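Outer surface protein (Bacillus cereus ATCC 14579, PDB 1X7F) probably acts as a 6-phospho-N-acetylmuramidase of the MupG family, hydrolysing 6-phospho-N-acetylmuramyl disaccharides from cell-wall turnover. Local coordinates at residues Pro230-Ala235 and Leu259-Asn264; Tyr268-Lys273 and Leu369-Tyr374; Leu289-Val294 and Thr307-Lys312; Phe318-Ser323 and Asn335-Lys340. All blocks are in the same frame, centred on the assembly; numbering follows the deposited sequence.

Contact 1 comes first and closes a loop of 23 residues between two helices that pack on the eight-stranded parallel sheet. Helix 256-264 then leads into strand 270-276, where contact 2 opens. Contact 2 spans 95 residues and closes when the 3-10 segment 369-374, in the loop before strand 380-384, packs back on strand 270-276 of the mixed sheet. Contacts 3 and 4 both fall within that span, in series, and no loops cross. Contact 3 joins the two edge regions of the mixed sheet. Contact 4 joins the loops on either side of strand 330-334, farthest from the chain centre. Neighbours meet through V233 on F370, M269 on L292, and a probable hydrogen bond from R310 to K340.

Contact 1. Residues Pro230-Ala235 and Leu259-Asn264; sequences PIEVQA and LEKLGN
L262 reaches from helix 256-264 into a notch formed by I231, E232 and A235 of helix 231-240. Its CB is only the stalk. The chi1 of -72° sets CG beside the backbone N, and from CG the two methyl groups fork to different partners. CD1 meets the end of I231, 3.8 Å from I231 CD1, and the two side chains cross at about a right angle. CD2 turns to helix 231-240 itself. It lies 3.6 Å from A235 CB and 3.9 Å from E232 CA, so it rests on the helix backbone.

The neighbouring E232 and K261 pair is polar and lies toward solvent. K261 CD passes 3.6 Å from E232 OE2, but the charged ends stay apart, with E232 OE2 and K261 NZ 4.4 Å from each other. A water fills the step: it donates to E232 OE2 at 2.6 Å and accepts from K261 NZ at 2.8 Å. K261 NZ also makes a salt bridge to E257.

Toward the strands, I231 and L262 both pack on I249 and I204. The axes of the segments 231-235 and 259-264 approach to 9.3 Å at 32°, running in the same general direction. This is the packing of adjacent outer helices on the parallel strands of a TIM-type beta/alpha barrel, here those that follow strands 201-204 and 246-249.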
loop_
_atom_site.group_PDB
_atom_site.type_symbol
_atom_site.label_atom_id
_atom_site.label_comp_id
_atom_site.label_asym_id
_atom_site.label_seq_id
_atom_site.Cartn_x
_atom_site.Cartn_y
_atom_site.Cartn_z
ATOM N N PRO A 230 9.146 6.469 3.936
ATOM C CA PRO A 230 9.672 5.110 3.954
ATOM C C PRO A 230 8.800 4.167 3.141
ATOM O O PRO A 230 7.572 4.307 3.133
ATOM C CB PRO A 230 9.658 4.739 5.445
ATOM C CG PRO A 230 9.851 6.044 6.148
ATOM C CD PRO A 230 9.030 7.008 5.309
ATOM N N ILE A 231 9.449 3.221 2.465
ATOM C CA ILE A 231 8.794 2.408 1.449
ATOM C C ILE A 231 7.619 1.632 2.067
ATOM O O ILE A 231 6.544 1.572 1.479
ATOM C CB ILE A 231 9.834 1.499 0.700
ATOM C CG1 ILE A 231 9.270 1.026 -0.653
ATOM C CG2 ILE A 231 10.339 0.303 1.589
ATOM C CD1 ILE A 231 10.199 0.079 -1.410
ATOM N N GLU A 232 7.811 1.125 3.282
ATOM C CA GLU A 232 6.796 0.323 3.960
ATOM C C GLU A 232 5.629 1.178 4.451
ATOM O O GLU A 232 4.506 0.682 4.580
ATOM C CB GLU A 232 7.414 -0.520 5.104
ATOM C CG GLU A 232 7.732 0.247 6.385
ATOM C CD GLU A 232 9.077 0.962 6.368
ATOM O OE1 GLU A 232 9.465 1.462 7.439
ATOM O OE2 GLU A 232 9.760 1.034 5.314
ATOM N N VAL A 233 5.893 2.457 4.705
ATOM C CA VAL A 233 4.850 3.412 5.107
ATOM C C VAL A 233 3.922 3.744 3.925
ATOM O O VAL A 233 2.704 3.748 4.066
ATOM C CB VAL A 233 5.471 4.681 5.767
ATOM C CG1 VAL A 233 4.405 5.701 6.132
ATOM C CG2 VAL A 233 6.264 4.256 7.027
ATOM N N GLN A 234 4.508 3.982 2.760
ATOM C CA GLN A 234 3.751 4.080 1.517
ATOM C C GLN A 234 2.780 2.913 1.286
ATOM O O GLN A 234 1.625 3.137 0.957
ATOM C CB GLN A 234 4.709 4.177 0.325
ATOM C CG GLN A 234 5.715 5.306 0.379
ATOM C CD GLN A 234 6.694 5.233 -0.790
ATOM O OE1 GLN A 234 7.915 5.192 -0.602
ATOM N NE2 GLN A 234 6.161 5.218 -1.988
ATOM N N ALA A 235 3.254 1.678 1.470
ATOM C CA ALA A 235 2.426 0.481 1.297
ATOM C C ALA A 235 1.313 0.395 2.337
ATOM O O ALA A 235 0.161 0.103 2.002
ATOM C CB ALA A 235 3.281 -0.776 1.327
ATOM N N LEU A 259 12.526 -5.036 0.144
ATOM C CA LEU A 259 11.663 -6.180 -0.177
ATOM C C LEU A 259 11.215 -6.902 1.093
ATOM O O LEU A 259 10.057 -7.286 1.209
ATOM C CB LEU A 259 12.344 -7.168 -1.156
ATOM C CG LEU A 259 12.723 -6.653 -2.566
ATOM C CD1 LEU A 259 13.669 -7.639 -3.280
ATOM C CD2 LEU A 259 11.512 -6.289 -3.470
ATOM N N GLU A 260 12.129 -7.063 2.044
ATOM C CA GLU A 260 11.846 -7.776 3.282
ATOM C C GLU A 260 10.842 -7.018 4.144
ATOM O O GLU A 260 9.877 -7.598 4.623
ATOM C CB GLU A 260 13.132 -8.058 4.059
ATOM C CG GLU A 260 12.923 -8.934 5.294
ATOM C CD GLU A 260 14.137 -8.968 6.208
ATOM O OE1 GLU A 260 14.350 -9.993 6.897
ATOM O OE2 GLU A 260 14.887 -7.964 6.237
ATOM N N LYS A 261 11.086 -5.721 4.329
ATOM C CA LYS A 261 10.180 -4.821 5.032
ATOM C C LYS A 261 8.758 -4.891 4.497
ATOM O O LYS A 261 7.799 -4.906 5.267
ATOM C CB LYS A 261 10.677 -3.368 4.923
ATOM C CG LYS A 261 11.692 -2.998 5.983
ATOM C CD LYS A 261 12.180 -1.560 5.798
ATOM C CE LYS A 261 13.388 -1.296 6.706
ATOM N NZ LYS A 261 13.817 0.142 6.668
ATOM N N LEU A 262 8.638 -4.886 3.173
ATOM C CA LEU A 262 7.335 -4.944 2.521
ATOM C C LEU A 262 6.667 -6.304 2.703
ATOM O O LEU A 262 5.454 -6.370 2.970
ATOM C CB LEU A 262 7.457 -4.590 1.045
ATOM C CG LEU A 262 7.730 -3.114 0.747
ATOM C CD1 LEU A 262 8.125 -2.971 -0.699
ATOM C CD2 LEU A 262 6.520 -2.231 1.068
ATOM N N GLY A 263 7.463 -7.370 2.586
ATOM C CA GLY A 263 6.976 -8.727 2.753
ATOM C C GLY A 263 6.571 -9.042 4.192
ATOM O O GLY A 263 5.717 -9.903 4.435
ATOM N N ASN A 264 7.184 -8.340 5.141
ATOM C CA ASN A 264 6.888 -8.538 6.554
ATOM C C ASN A 264 5.547 -7.947 6.990
ATOM O O ASN A 264 5.014 -8.325 8.016
ATOM C CB ASN A 264 8.025 -7.989 7.421
ATOM C CG ASN A 264 9.244 -8.903 7.447
ATOM O OD1 ASN A 264 9.214 -10.029 6.946
ATOM N ND2 ASN A 264 10.327 -8.417 8.041
HETATM O O HOH W 1 12.169 2.072 5.445
#

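Contact 2. Residues Tyr268-Lys273 and Leu369-Tyr374; sequences YMLQLK and LFLLDY
L270 and L272 reach L371 from strand 270-276 with different first torsions. L270 holds CG anti to its backbone N (chi1 -172°). L272 swings CG to the side of its backbone N (chi1 -60°). Both CB atoms face the 3-10 segment. L270 thereby meets L371 and Y374, and L272 meets L371 and L372.

L270 CD2 sits 3.9 Å from the carbonyl O of L371. Its other methyl, CD1, is 4.2 Å from L371 CD1. CD2 also grazes Y374 at the CB atom, while the tyrosine ring leads away. L272 forks between two partners. Its CD2 lies 3.9 Å from L371 CB, and the L272 and L371 side chains lie alongside each other, pointing opposite ways. Its CD1 meets L372 CD2 at 3.8 Å. No hydrogen bond crosses the contact; it is held by apolar side-chain packing.

The Y374 ring has the L371 CA in plane at its edge. Its OH is hydrogen-bonded to H237 and Y183.

On the strand side, L270 and L272 are backbone-bonded to strand 380-384. On the other side, L371 packs on K236 and H237 of helix 231-240. The 3-10 segment is thus wedged between that helix and the mixed sheet, with I347 of strand 345-348 touching both L272 and L372.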
loop_
_atom_site.group_PDB
_atom_site.type_symbol
_atom_site.label_atom_id
_atom_site.label_comp_id
_atom_site.label_asym_id
_atom_site.label_seq_id
_atom_site.Cartn_x
_atom_site.Cartn_y
_atom_site.Cartn_z
ATOM N N TYR A 268 -3.629 -6.846 5.550
ATOM C CA TYR A 268 -5.061 -6.856 5.838
ATOM C C TYR A 268 -5.400 -6.260 7.216
ATOM O O TYR A 268 -6.542 -6.339 7.670
ATOM C CB TYR A 268 -5.603 -8.297 5.732
ATOM C CG TYR A 268 -5.143 -9.030 4.480
ATOM C CD1 TYR A 268 -4.069 -9.926 4.523
ATOM C CD2 TYR A 268 -5.772 -8.815 3.251
ATOM C CE1 TYR A 268 -3.639 -10.594 3.372
ATOM C CE2 TYR A 268 -5.353 -9.480 2.099
ATOM C CZ TYR A 268 -4.286 -10.368 2.163
ATOM O OH TYR A 268 -3.869 -11.026 1.018
ATOM N N MET A 269 -4.397 -5.672 7.867
ATOM C CA MET A 269 -4.572 -4.860 9.075
ATOM C C MET A 269 -3.509 -3.803 9.340
ATOM O O MET A 269 -2.326 -4.028 9.145
ATOM C CB MET A 269 -4.756 -5.719 10.305
ATOM C CG MET A 269 -5.421 -4.940 11.423
ATOM S SD MET A 269 -5.226 -5.848 12.903
ATOM C CE MET A 269 -3.504 -6.332 12.736
ATOM N N LEU A 270 -3.962 -2.654 9.822
ATOM C CA LEU A 270 -3.092 -1.544 10.166
ATOM C C LEU A 270 -2.168 -1.863 11.341
ATOM O O LEU A 270 -2.628 -2.317 12.392
ATOM C CB LEU A 270 -3.929 -0.317 10.486
ATOM C CG LEU A 270 -3.194 1.014 10.694
ATOM C CD1 LEU A 270 -2.399 1.430 9.445
ATOM C CD2 LEU A 270 -4.229 2.056 11.042
ATOM N N GLN A 271 -0.869 -1.634 11.142
ATOM C CA GLN A 271 0.153 -1.856 12.164
ATOM C C GLN A 271 0.909 -0.547 12.357
ATOM O O GLN A 271 1.520 -0.034 11.420
ATOM C CB GLN A 271 1.137 -2.958 11.765
ATOM C CG GLN A 271 0.524 -4.296 11.376
ATOM C CD GLN A 271 1.562 -5.271 10.847
ATOM O OE1 GLN A 271 2.111 -5.077 9.746
ATOM N NE2 GLN A 271 1.832 -6.331 11.618
ATOM N N LEU A 272 0.855 -0.009 13.567
ATOM C CA LEU A 272 1.451 1.289 13.862
ATOM C C LEU A 272 2.740 1.053 14.613
ATOM O O LEU A 272 2.729 0.441 15.692
ATOM C CB LEU A 272 0.496 2.140 14.707
ATOM C CG LEU A 272 -0.873 2.434 14.058
ATOM C CD1 LEU A 272 -1.835 3.041 15.091
ATOM C CD2 LEU A 272 -0.741 3.357 12.809
ATOM N N LYS A 273 3.850 1.517 14.035
ATOM C CA LYS A 273 5.149 1.432 14.704
ATOM C C LYS A 273 5.179 2.326 15.958
ATOM O O LYS A 273 4.944 3.545 15.883
ATOM C CB LYS A 273 6.278 1.779 13.737
ATOM C CG LYS A 273 7.650 1.681 14.363
ATOM C CD LYS A 273 8.714 1.326 13.355
ATOM C CE LYS A 273 10.052 1.125 14.056
ATOM N NZ LYS A 273 11.195 1.075 13.102
ATOM N N LEU A 369 2.255 9.175 11.727
ATOM C CA LEU A 369 1.167 9.813 12.468
ATOM C C LEU A 369 -0.075 10.007 11.598
ATOM O O LEU A 369 -1.193 9.901 12.089
ATOM C CB LEU A 369 1.600 11.158 13.105
ATOM C CG LEU A 369 2.688 11.146 14.190
ATOM C CD1 LEU A 369 2.884 12.533 14.763
ATOM C CD2 LEU A 369 2.403 10.154 15.312
ATOM N N PHE A 370 0.119 10.304 10.314
ATOM C CA PHE A 370 -1.022 10.476 9.414
ATOM C C PHE A 370 -1.877 9.183 9.332
ATOM O O PHE A 370 -3.061 9.230 9.008
ATOM C CB PHE A 370 -0.539 10.910 8.027
ATOM C CG PHE A 370 0.078 9.802 7.236
ATOM C CD1 PHE A 370 -0.690 9.070 6.333
ATOM C CD2 PHE A 370 1.423 9.466 7.405
ATOM C CE1 PHE A 370 -0.128 8.034 5.613
ATOM C CE2 PHE A 370 1.981 8.435 6.684
ATOM C CZ PHE A 370 1.213 7.714 5.786
ATOM N N LEU A 371 -1.267 8.040 9.629
ATOM C CA LEU A 371 -1.953 6.756 9.574
ATOM C C LEU A 371 -3.059 6.620 10.624
ATOM O O LEU A 371 -4.010 5.876 10.419
ATOM C CB LEU A 371 -0.958 5.598 9.668
ATOM C CG LEU A 371 -0.141 5.264 8.417
ATOM C CD1 LEU A 371 0.798 4.099 8.702
ATOM C CD2 LEU A 371 -1.016 4.979 7.170
ATOM N N LEU A 372 -2.945 7.378 11.713
ATOM C CA LEU A 372 -3.991 7.483 12.738
ATOM C C LEU A 372 -5.391 7.856 12.215
ATOM O O LEU A 372 -6.403 7.470 12.819
ATOM C CB LEU A 372 -3.567 8.470 13.828
ATOM C CG LEU A 372 -2.302 8.068 14.584
ATOM C CD1 LEU A 372 -1.835 9.193 15.529
ATOM C CD2 LEU A 372 -2.547 6.748 15.332
ATOM N N ASP A 373 -5.443 8.582 11.098
ATOM C CA ASP A 373 -6.695 8.968 10.471
ATOM C C ASP A 373 -7.460 7.775 9.880
ATOM O O ASP A 373 -8.654 7.877 9.607
ATOM C CB ASP A 373 -6.435 10.001 9.366
ATOM C CG ASP A 373 -5.867 11.325 9.898
ATOM O OD1 ASP A 373 -5.866 11.569 11.131
ATOM O OD2 ASP A 373 -5.391 12.187 9.128
ATOM N N TYR A 374 -6.768 6.658 9.666
ATOM C CA TYR A 374 -7.403 5.435 9.177
ATOM C C TYR A 374 -7.944 4.532 10.296
ATOM O O TYR A 374 -8.607 3.526 10.018
ATOM C CB TYR A 374 -6.466 4.689 8.201
ATOM C CG TYR A 374 -6.140 5.578 7.035
ATOM C CD1 TYR A 374 -5.021 6.411 7.070
ATOM C CD2 TYR A 374 -6.999 5.665 5.943
ATOM C CE1 TYR A 374 -4.744 7.280 6.027
ATOM C CE2 TYR A 374 -6.725 6.532 4.889
ATOM C CZ TYR A 374 -5.595 7.335 4.949
ATOM O OH TYR A 374 -5.302 8.196 3.935
#

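Contact 3. Residues Leu289-Val294 and Thr307-Lys312; sequences LQELHV and TEVRKK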
loop_
_atom_site.group_PDB
_atom_site.type_symbol
_atom_site.label_atom_id
_atom_site.label_comp_id
_atom_site.label_asym_id
_atom_site.label_seq_id
_atom_site.Cartn_x
_atom_site.Cartn_y
_atom_site.Cartn_z
ATOM N N LEU A 289 1.375 -4.214 22.910
ATOM C CA LEU A 289 1.852 -5.088 21.825
ATOM C C LEU A 289 1.074 -6.381 21.639
ATOM O O LEU A 289 1.013 -6.916 20.532
ATOM C CB LEU A 289 3.321 -5.459 22.034
ATOM C CG LEU A 289 4.399 -4.387 22.076
ATOM C CD1 LEU A 289 5.747 -5.041 22.415
ATOM C CD2 LEU A 289 4.470 -3.644 20.761
ATOM N N GLN A 290 0.506 -6.891 22.725
ATOM C CA GLN A 290 -0.093 -8.219 22.717
ATOM C C GLN A 290 -1.570 -8.163 22.353
ATOM O O GLN A 290 -2.195 -9.184 22.119
ATOM C CB GLN A 290 0.115 -8.919 24.075
ATOM C CG GLN A 290 0.062 -10.413 23.979
ATOM C CD GLN A 290 0.422 -11.114 25.276
ATOM O OE1 GLN A 290 -0.463 -11.592 25.988
ATOM N NE2 GLN A 290 1.721 -11.172 25.588
ATOM N N GLU A 291 -2.118 -6.963 22.298
ATOM C CA GLU A 291 -3.543 -6.786 22.078
ATOM C C GLU A 291 -3.855 -6.383 20.652
ATOM O O GLU A 291 -3.158 -5.555 20.064
ATOM C CB GLU A 291 -4.107 -5.705 23.025
ATOM C CG GLU A 291 -3.795 -5.915 24.503
ATOM C CD GLU A 291 -4.360 -7.213 25.045
ATOM O OE1 GLU A 291 -5.520 -7.532 24.697
ATOM O OE2 GLU A 291 -3.645 -7.915 25.808
ATOM N N LEU A 292 -4.913 -6.971 20.112
ATOM C CA LEU A 292 -5.585 -6.432 18.949
ATOM C C LEU A 292 -6.512 -5.320 19.440
ATOM O O LEU A 292 -7.550 -5.582 20.064
ATOM C CB LEU A 292 -6.360 -7.540 18.226
ATOM C CG LEU A 292 -7.224 -7.186 17.009
ATOM C CD1 LEU A 292 -6.494 -6.258 16.023
ATOM C CD2 LEU A 292 -7.703 -8.465 16.309
ATOM N N HIS A 293 -6.114 -4.076 19.181
ATOM C CA HIS A 293 -6.861 -2.916 19.625
ATOM C C HIS A 293 -8.029 -2.615 18.701
ATOM O O HIS A 293 -7.960 -2.874 17.500
ATOM C CB HIS A 293 -5.939 -1.703 19.735
ATOM C CG HIS A 293 -4.796 -1.917 20.671
ATOM N ND1 HIS A 293 -4.960 -1.944 22.041
ATOM C CD2 HIS A 293 -3.484 -2.162 20.437
ATOM C CE1 HIS A 293 -3.788 -2.179 22.611
ATOM N NE2 HIS A 293 -2.878 -2.316 21.661
ATOM N N VAL A 294 -9.112 -2.106 19.282
ATOM C CA VAL A 294 -10.272 -1.674 18.517
ATOM C C VAL A 294 -10.585 -0.273 19.013
ATOM O O VAL A 294 -10.658 -0.057 20.222
ATOM C CB VAL A 294 -11.510 -2.602 18.718
ATOM C CG1 VAL A 294 -12.741 -2.046 17.977
ATOM C CG2 VAL A 294 -11.215 -4.014 18.252
ATOM N N THR A 307 -10.795 0.451 24.600
ATOM C CA THR A 307 -11.512 0.270 25.870
ATOM C C THR A 307 -11.614 -1.159 26.370
ATOM O O THR A 307 -11.714 -1.378 27.574
ATOM C CB THR A 307 -12.924 0.904 25.819
ATOM O OG1 THR A 307 -13.620 0.433 24.652
ATOM C CG2 THR A 307 -12.834 2.446 25.659
ATOM N N GLU A 308 -11.597 -2.121 25.453
ATOM C CA GLU A 308 -11.575 -3.540 25.819
ATOM C C GLU A 308 -10.293 -3.968 26.549
ATOM O O GLU A 308 -10.298 -4.938 27.288
ATOM C CB GLU A 308 -11.807 -4.425 24.588
ATOM C CG GLU A 308 -13.164 -4.239 23.926
ATOM C CD GLU A 308 -14.309 -4.771 24.781
ATOM O OE1 GLU A 308 -14.499 -6.014 24.843
ATOM O OE2 GLU A 308 -15.025 -3.937 25.390
ATOM N N VAL A 309 -9.207 -3.233 26.348
ATOM C CA VAL A 309 -7.926 -3.496 27.017
ATOM C C VAL A 309 -8.004 -3.391 28.540
ATOM O O VAL A 309 -7.385 -4.188 29.247
ATOM C CB VAL A 309 -6.787 -2.563 26.463
ATOM C CG1 VAL A 309 -5.718 -2.254 27.507
ATOM C CG2 VAL A 309 -6.157 -3.185 25.240
ATOM N N ARG A 310 -8.779 -2.427 29.043
ATOM C CA ARG A 310 -8.833 -2.143 30.485
ATOM C C ARG A 310 -9.620 -3.157 31.314
ATOM O O ARG A 310 -9.630 -3.082 32.541
ATOM C CB ARG A 310 -9.324 -0.712 30.762
ATOM C CG ARG A 310 -10.826 -0.513 30.732
ATOM C CD ARG A 310 -11.256 0.945 30.732
ATOM N NE ARG A 310 -12.526 1.115 30.028
ATOM C CZ ARG A 310 -13.708 1.246 30.619
ATOM N NH1 ARG A 310 -13.808 1.252 31.940
ATOM N NH2 ARG A 310 -14.798 1.389 29.881
ATOM N N LYS A 311 -10.283 -4.093 30.646
ATOM C CA LYS A 311 -10.889 -5.237 31.317
ATOM C C LYS A 311 -9.845 -6.276 31.726
ATOM O O LYS A 311 -9.943 -6.876 32.797
ATOM C CB LYS A 311 -11.930 -5.894 30.415
ATOM C CG LYS A 311 -13.296 -5.225 30.439
ATOM C CD LYS A 311 -14.396 -6.205 30.001
ATOM C CE LYS A 311 -14.379 -6.422 28.488
ATOM N NZ LYS A 311 -14.422 -5.110 27.783
ATOM N N LYS A 312 -8.848 -6.480 30.866
ATOM C CA LYS A 312 -7.773 -7.428 31.134
ATOM C C LYS A 312 -6.714 -6.878 32.078
ATOM O O LYS A 312 -5.998 -7.649 32.719
ATOM C CB LYS A 312 -7.098 -7.875 29.834
ATOM C CG LYS A 312 -8.001 -8.649 28.895
ATOM C CD LYS A 312 -7.396 -8.742 27.493
ATOM C CE LYS A 312 -6.437 -9.906 27.385
ATOM N NZ LYS A 312 -7.149 -11.211 27.596
HETATM O O HOH W 2 -12.184 -0.565 22.333
#
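E291 and V309 have the most surface buried here, and K312 follows. E291 is bent at chi2 (-61°), and its carboxylate lies beside the carbon chain of K312. E291 CG rests on V309 CG2 at 3.7 Å. The same methyl also meets H293: it lies near the ring plane, at the edge, 3.6 Å from H293 ND1. One methyl thus touches both the glutamate stem and the imidazole edge. E291 CB in turn lies over one face of that ring.

K312 approaches E291 with its carbon chain. Bends at chi3 and chi4 bring K312 CD to 3.6 Å from E291 OE1, but K312 NZ stays 5.0 Å from the same oxygen. The charges attract at most from a distance. E291 OE2 is instead hydrogen-bonded to Y313, and H293 ND1 to S306.

At V294 and T307 a water joins the backbones. It donates to V294 O at 2.7 Å and accepts from T307 N at 2.8 Å.

Strands 293-294 and 303-306 are the two outermost strands of the mixed sheet. A bridge between the end of one and the residue just after the other fits a sheet curled towards closure, consistent with the cyclophilin-like barrel known for the C-terminal domain of this family.

Contact 4. Residues Phe318-Ser323 and Asn335-Lys340; sequences FPVRES and NNSFGK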
loop_
_atom_site.group_PDB
_atom_site.type_symbol
_atom_site.label_atom_id
_atom_site.label_comp_id
_atom_site.label_asym_id
_atom_site.label_seq_id
_atom_site.Cartn_x
_atom_site.Cartn_y
_atom_site.Cartn_z
ATOM N N PHE A 318 -0.348 0.078 37.844
ATOM C CA PHE A 318 0.058 1.150 36.958
ATOM C C PHE A 318 0.387 2.348 37.824
ATOM O O PHE A 318 -0.426 3.279 37.939
ATOM C CB PHE A 318 -1.061 1.477 35.975
ATOM C CG PHE A 318 -1.291 0.402 34.965
ATOM C CD1 PHE A 318 -2.263 -0.575 35.181
ATOM C CD2 PHE A 318 -0.517 0.340 33.808
ATOM C CE1 PHE A 318 -2.463 -1.588 34.249
ATOM C CE2 PHE A 318 -0.709 -0.685 32.881
ATOM C CZ PHE A 318 -1.686 -1.638 33.101
ATOM N N PRO A 319 1.562 2.327 38.461
ATOM C CA PRO A 319 1.918 3.397 39.381
ATOM C C PRO A 319 2.012 4.726 38.647
ATOM O O PRO A 319 2.410 4.777 37.471
ATOM C CB PRO A 319 3.287 2.959 39.929
ATOM C CG PRO A 319 3.331 1.466 39.680
ATOM C CD PRO A 319 2.632 1.313 38.359
ATOM N N VAL A 320 1.598 5.780 39.332
ATOM C CA VAL A 320 1.716 7.144 38.837
ATOM C C VAL A 320 3.204 7.495 38.660
ATOM O O VAL A 320 4.019 7.202 39.535
ATOM C CB VAL A 320 1.012 8.137 39.820
ATOM C CG1 VAL A 320 1.207 9.556 39.380
ATOM C CG2 VAL A 320 -0.490 7.846 39.915
ATOM N N ARG A 321 3.564 8.064 37.513
ATOM C CA ARG A 321 4.887 8.691 37.356
ATOM C C ARG A 321 4.774 10.091 36.760
ATOM O O ARG A 321 3.767 10.740 36.950
ATOM C CB ARG A 321 5.885 7.801 36.608
ATOM C CG ARG A 321 5.295 6.900 35.558
ATOM C CD ARG A 321 6.302 5.960 34.897
ATOM N NE ARG A 321 5.916 5.783 33.500
ATOM C CZ ARG A 321 5.246 4.740 33.018
ATOM N NH1 ARG A 321 4.915 3.729 33.816
ATOM N NH2 ARG A 321 4.912 4.712 31.727
ATOM N N GLU A 322 5.797 10.575 36.068
ATOM C CA GLU A 322 5.761 11.955 35.592
ATOM C C GLU A 322 4.925 12.047 34.330
ATOM O O GLU A 322 5.291 11.489 33.298
ATOM C CB GLU A 322 7.172 12.528 35.358
ATOM C CG GLU A 322 8.131 12.445 36.550
ATOM C CD GLU A 322 7.611 13.105 37.825
ATOM O OE1 GLU A 322 6.860 14.114 37.743
ATOM O OE2 GLU A 322 7.965 12.612 38.922
ATOM N N SER A 323 3.792 12.737 34.442
ATOM C CA SER A 323 2.901 12.993 33.329
ATOM C C SER A 323 3.334 14.227 32.541
ATOM O O SER A 323 3.800 15.223 33.107
ATOM C CB SER A 323 1.461 13.148 33.826
ATOM O OG SER A 323 0.882 11.878 34.119
ATOM N N ASN A 335 -3.640 5.164 34.622
ATOM C CA ASN A 335 -2.876 4.620 35.729
ATOM C C ASN A 335 -3.750 4.374 36.968
ATOM O O ASN A 335 -4.967 4.553 36.898
ATOM C CB ASN A 335 -1.647 5.510 36.002
ATOM C CG ASN A 335 -2.001 6.916 36.502
ATOM O OD1 ASN A 335 -1.340 7.886 36.132
ATOM N ND2 ASN A 335 -2.997 7.027 37.366
ATOM N N ASN A 336 -3.136 3.987 38.087
ATOM C CA ASN A 336 -3.853 3.666 39.336
ATOM C C ASN A 336 -4.844 4.724 39.827
ATOM O O ASN A 336 -5.790 4.412 40.559
ATOM C CB ASN A 336 -2.863 3.357 40.466
ATOM C CG ASN A 336 -2.051 2.094 40.214
ATOM O OD1 ASN A 336 -2.369 1.280 39.336
ATOM N ND2 ASN A 336 -0.987 1.928 40.985
ATOM N N SER A 337 -4.634 5.972 39.428
ATOM C CA SER A 337 -5.454 7.051 39.941
ATOM C C SER A 337 -6.597 7.414 38.969
ATOM O O SER A 337 -7.313 8.383 39.197
ATOM C CB SER A 337 -4.578 8.255 40.289
ATOM O OG SER A 337 -4.194 8.940 39.108
ATOM N N PHE A 338 -6.775 6.620 37.907
ATOM C CA PHE A 338 -7.832 6.880 36.923
ATOM C C PHE A 338 -9.124 6.056 37.153
ATOM O O PHE A 338 -9.977 5.984 36.264
ATOM C CB PHE A 338 -7.314 6.717 35.483
ATOM C CG PHE A 338 -7.823 7.789 34.514
ATOM C CD1 PHE A 338 -8.895 8.615 34.848
ATOM C CD2 PHE A 338 -7.246 7.935 33.251
ATOM C CE1 PHE A 338 -9.365 9.588 33.958
ATOM C CE2 PHE A 338 -7.701 8.911 32.358
ATOM C CZ PHE A 338 -8.765 9.746 32.724
ATOM N N GLY A 339 -9.268 5.466 38.344
ATOM C CA GLY A 339 -10.459 4.681 38.723
ATOM C C GLY A 339 -10.978 3.737 37.648
ATOM O O GLY A 339 -10.282 2.826 37.223
ATOM N N LYS A 340 -12.206 3.982 37.198
ATOM C CA LYS A 340 -12.849 3.276 36.070
ATOM C C LYS A 340 -11.967 3.172 34.801
ATOM O O LYS A 340 -12.127 2.250 33.995
ATOM C CB LYS A 340 -14.158 4.031 35.743
ATOM C CG LYS A 340 -15.046 3.465 34.645
ATOM C CD LYS A 340 -16.123 2.542 35.211
ATOM C CE LYS A 340 -16.917 1.865 34.085
ATOM N NZ LYS A 340 -17.183 2.779 32.924
#
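F318 and N336 are joined by two hydrogen bonds that form a short ring. F318 N donates to N336 OD1 at 2.8 Å, meeting the amide oxygen from well outside its carbonyl plane (33°). N336 N donates back to F318 O, also at 2.8 Å and nearly straight (164°). N336 therefore uses both its side chain and its backbone to grip one residue. Its chi1 of -66° folds the amide back beside its own N-H. The two hydrogen bonds bring the acceptors N336 OD1 and F318 O to 3.1 Å from each other, a close approach that is probably unfavourable in itself.

N335 lies beside this ring. Its CB presses on F318 O at 3.2 Å. V320 lies against the N335 side chain, with V320 CG2 3.8 Å from N335 CG. The same methyl reaches S337 OG at 3.9 Å, so V320 covers the start of the second loop.

That loop joins strands 330-334 and 345-348, which are antiparallel neighbours in the mixed sheet, so this is the turn region of a beta hairpin. It starts with a type I turn: F338 N bonds to N335 O at 2.9 Å. N336, at the second position of the turn, has its N directed to F318 O.

Further out, D317 accepts a hydrogen bond from N336 ND2 and so steadies the rotation of the amide. The F318 ring turns away from N336 and packs on V283 and E284 of helix 282-289. On the hairpin side, N335 is backbone-bonded to R357.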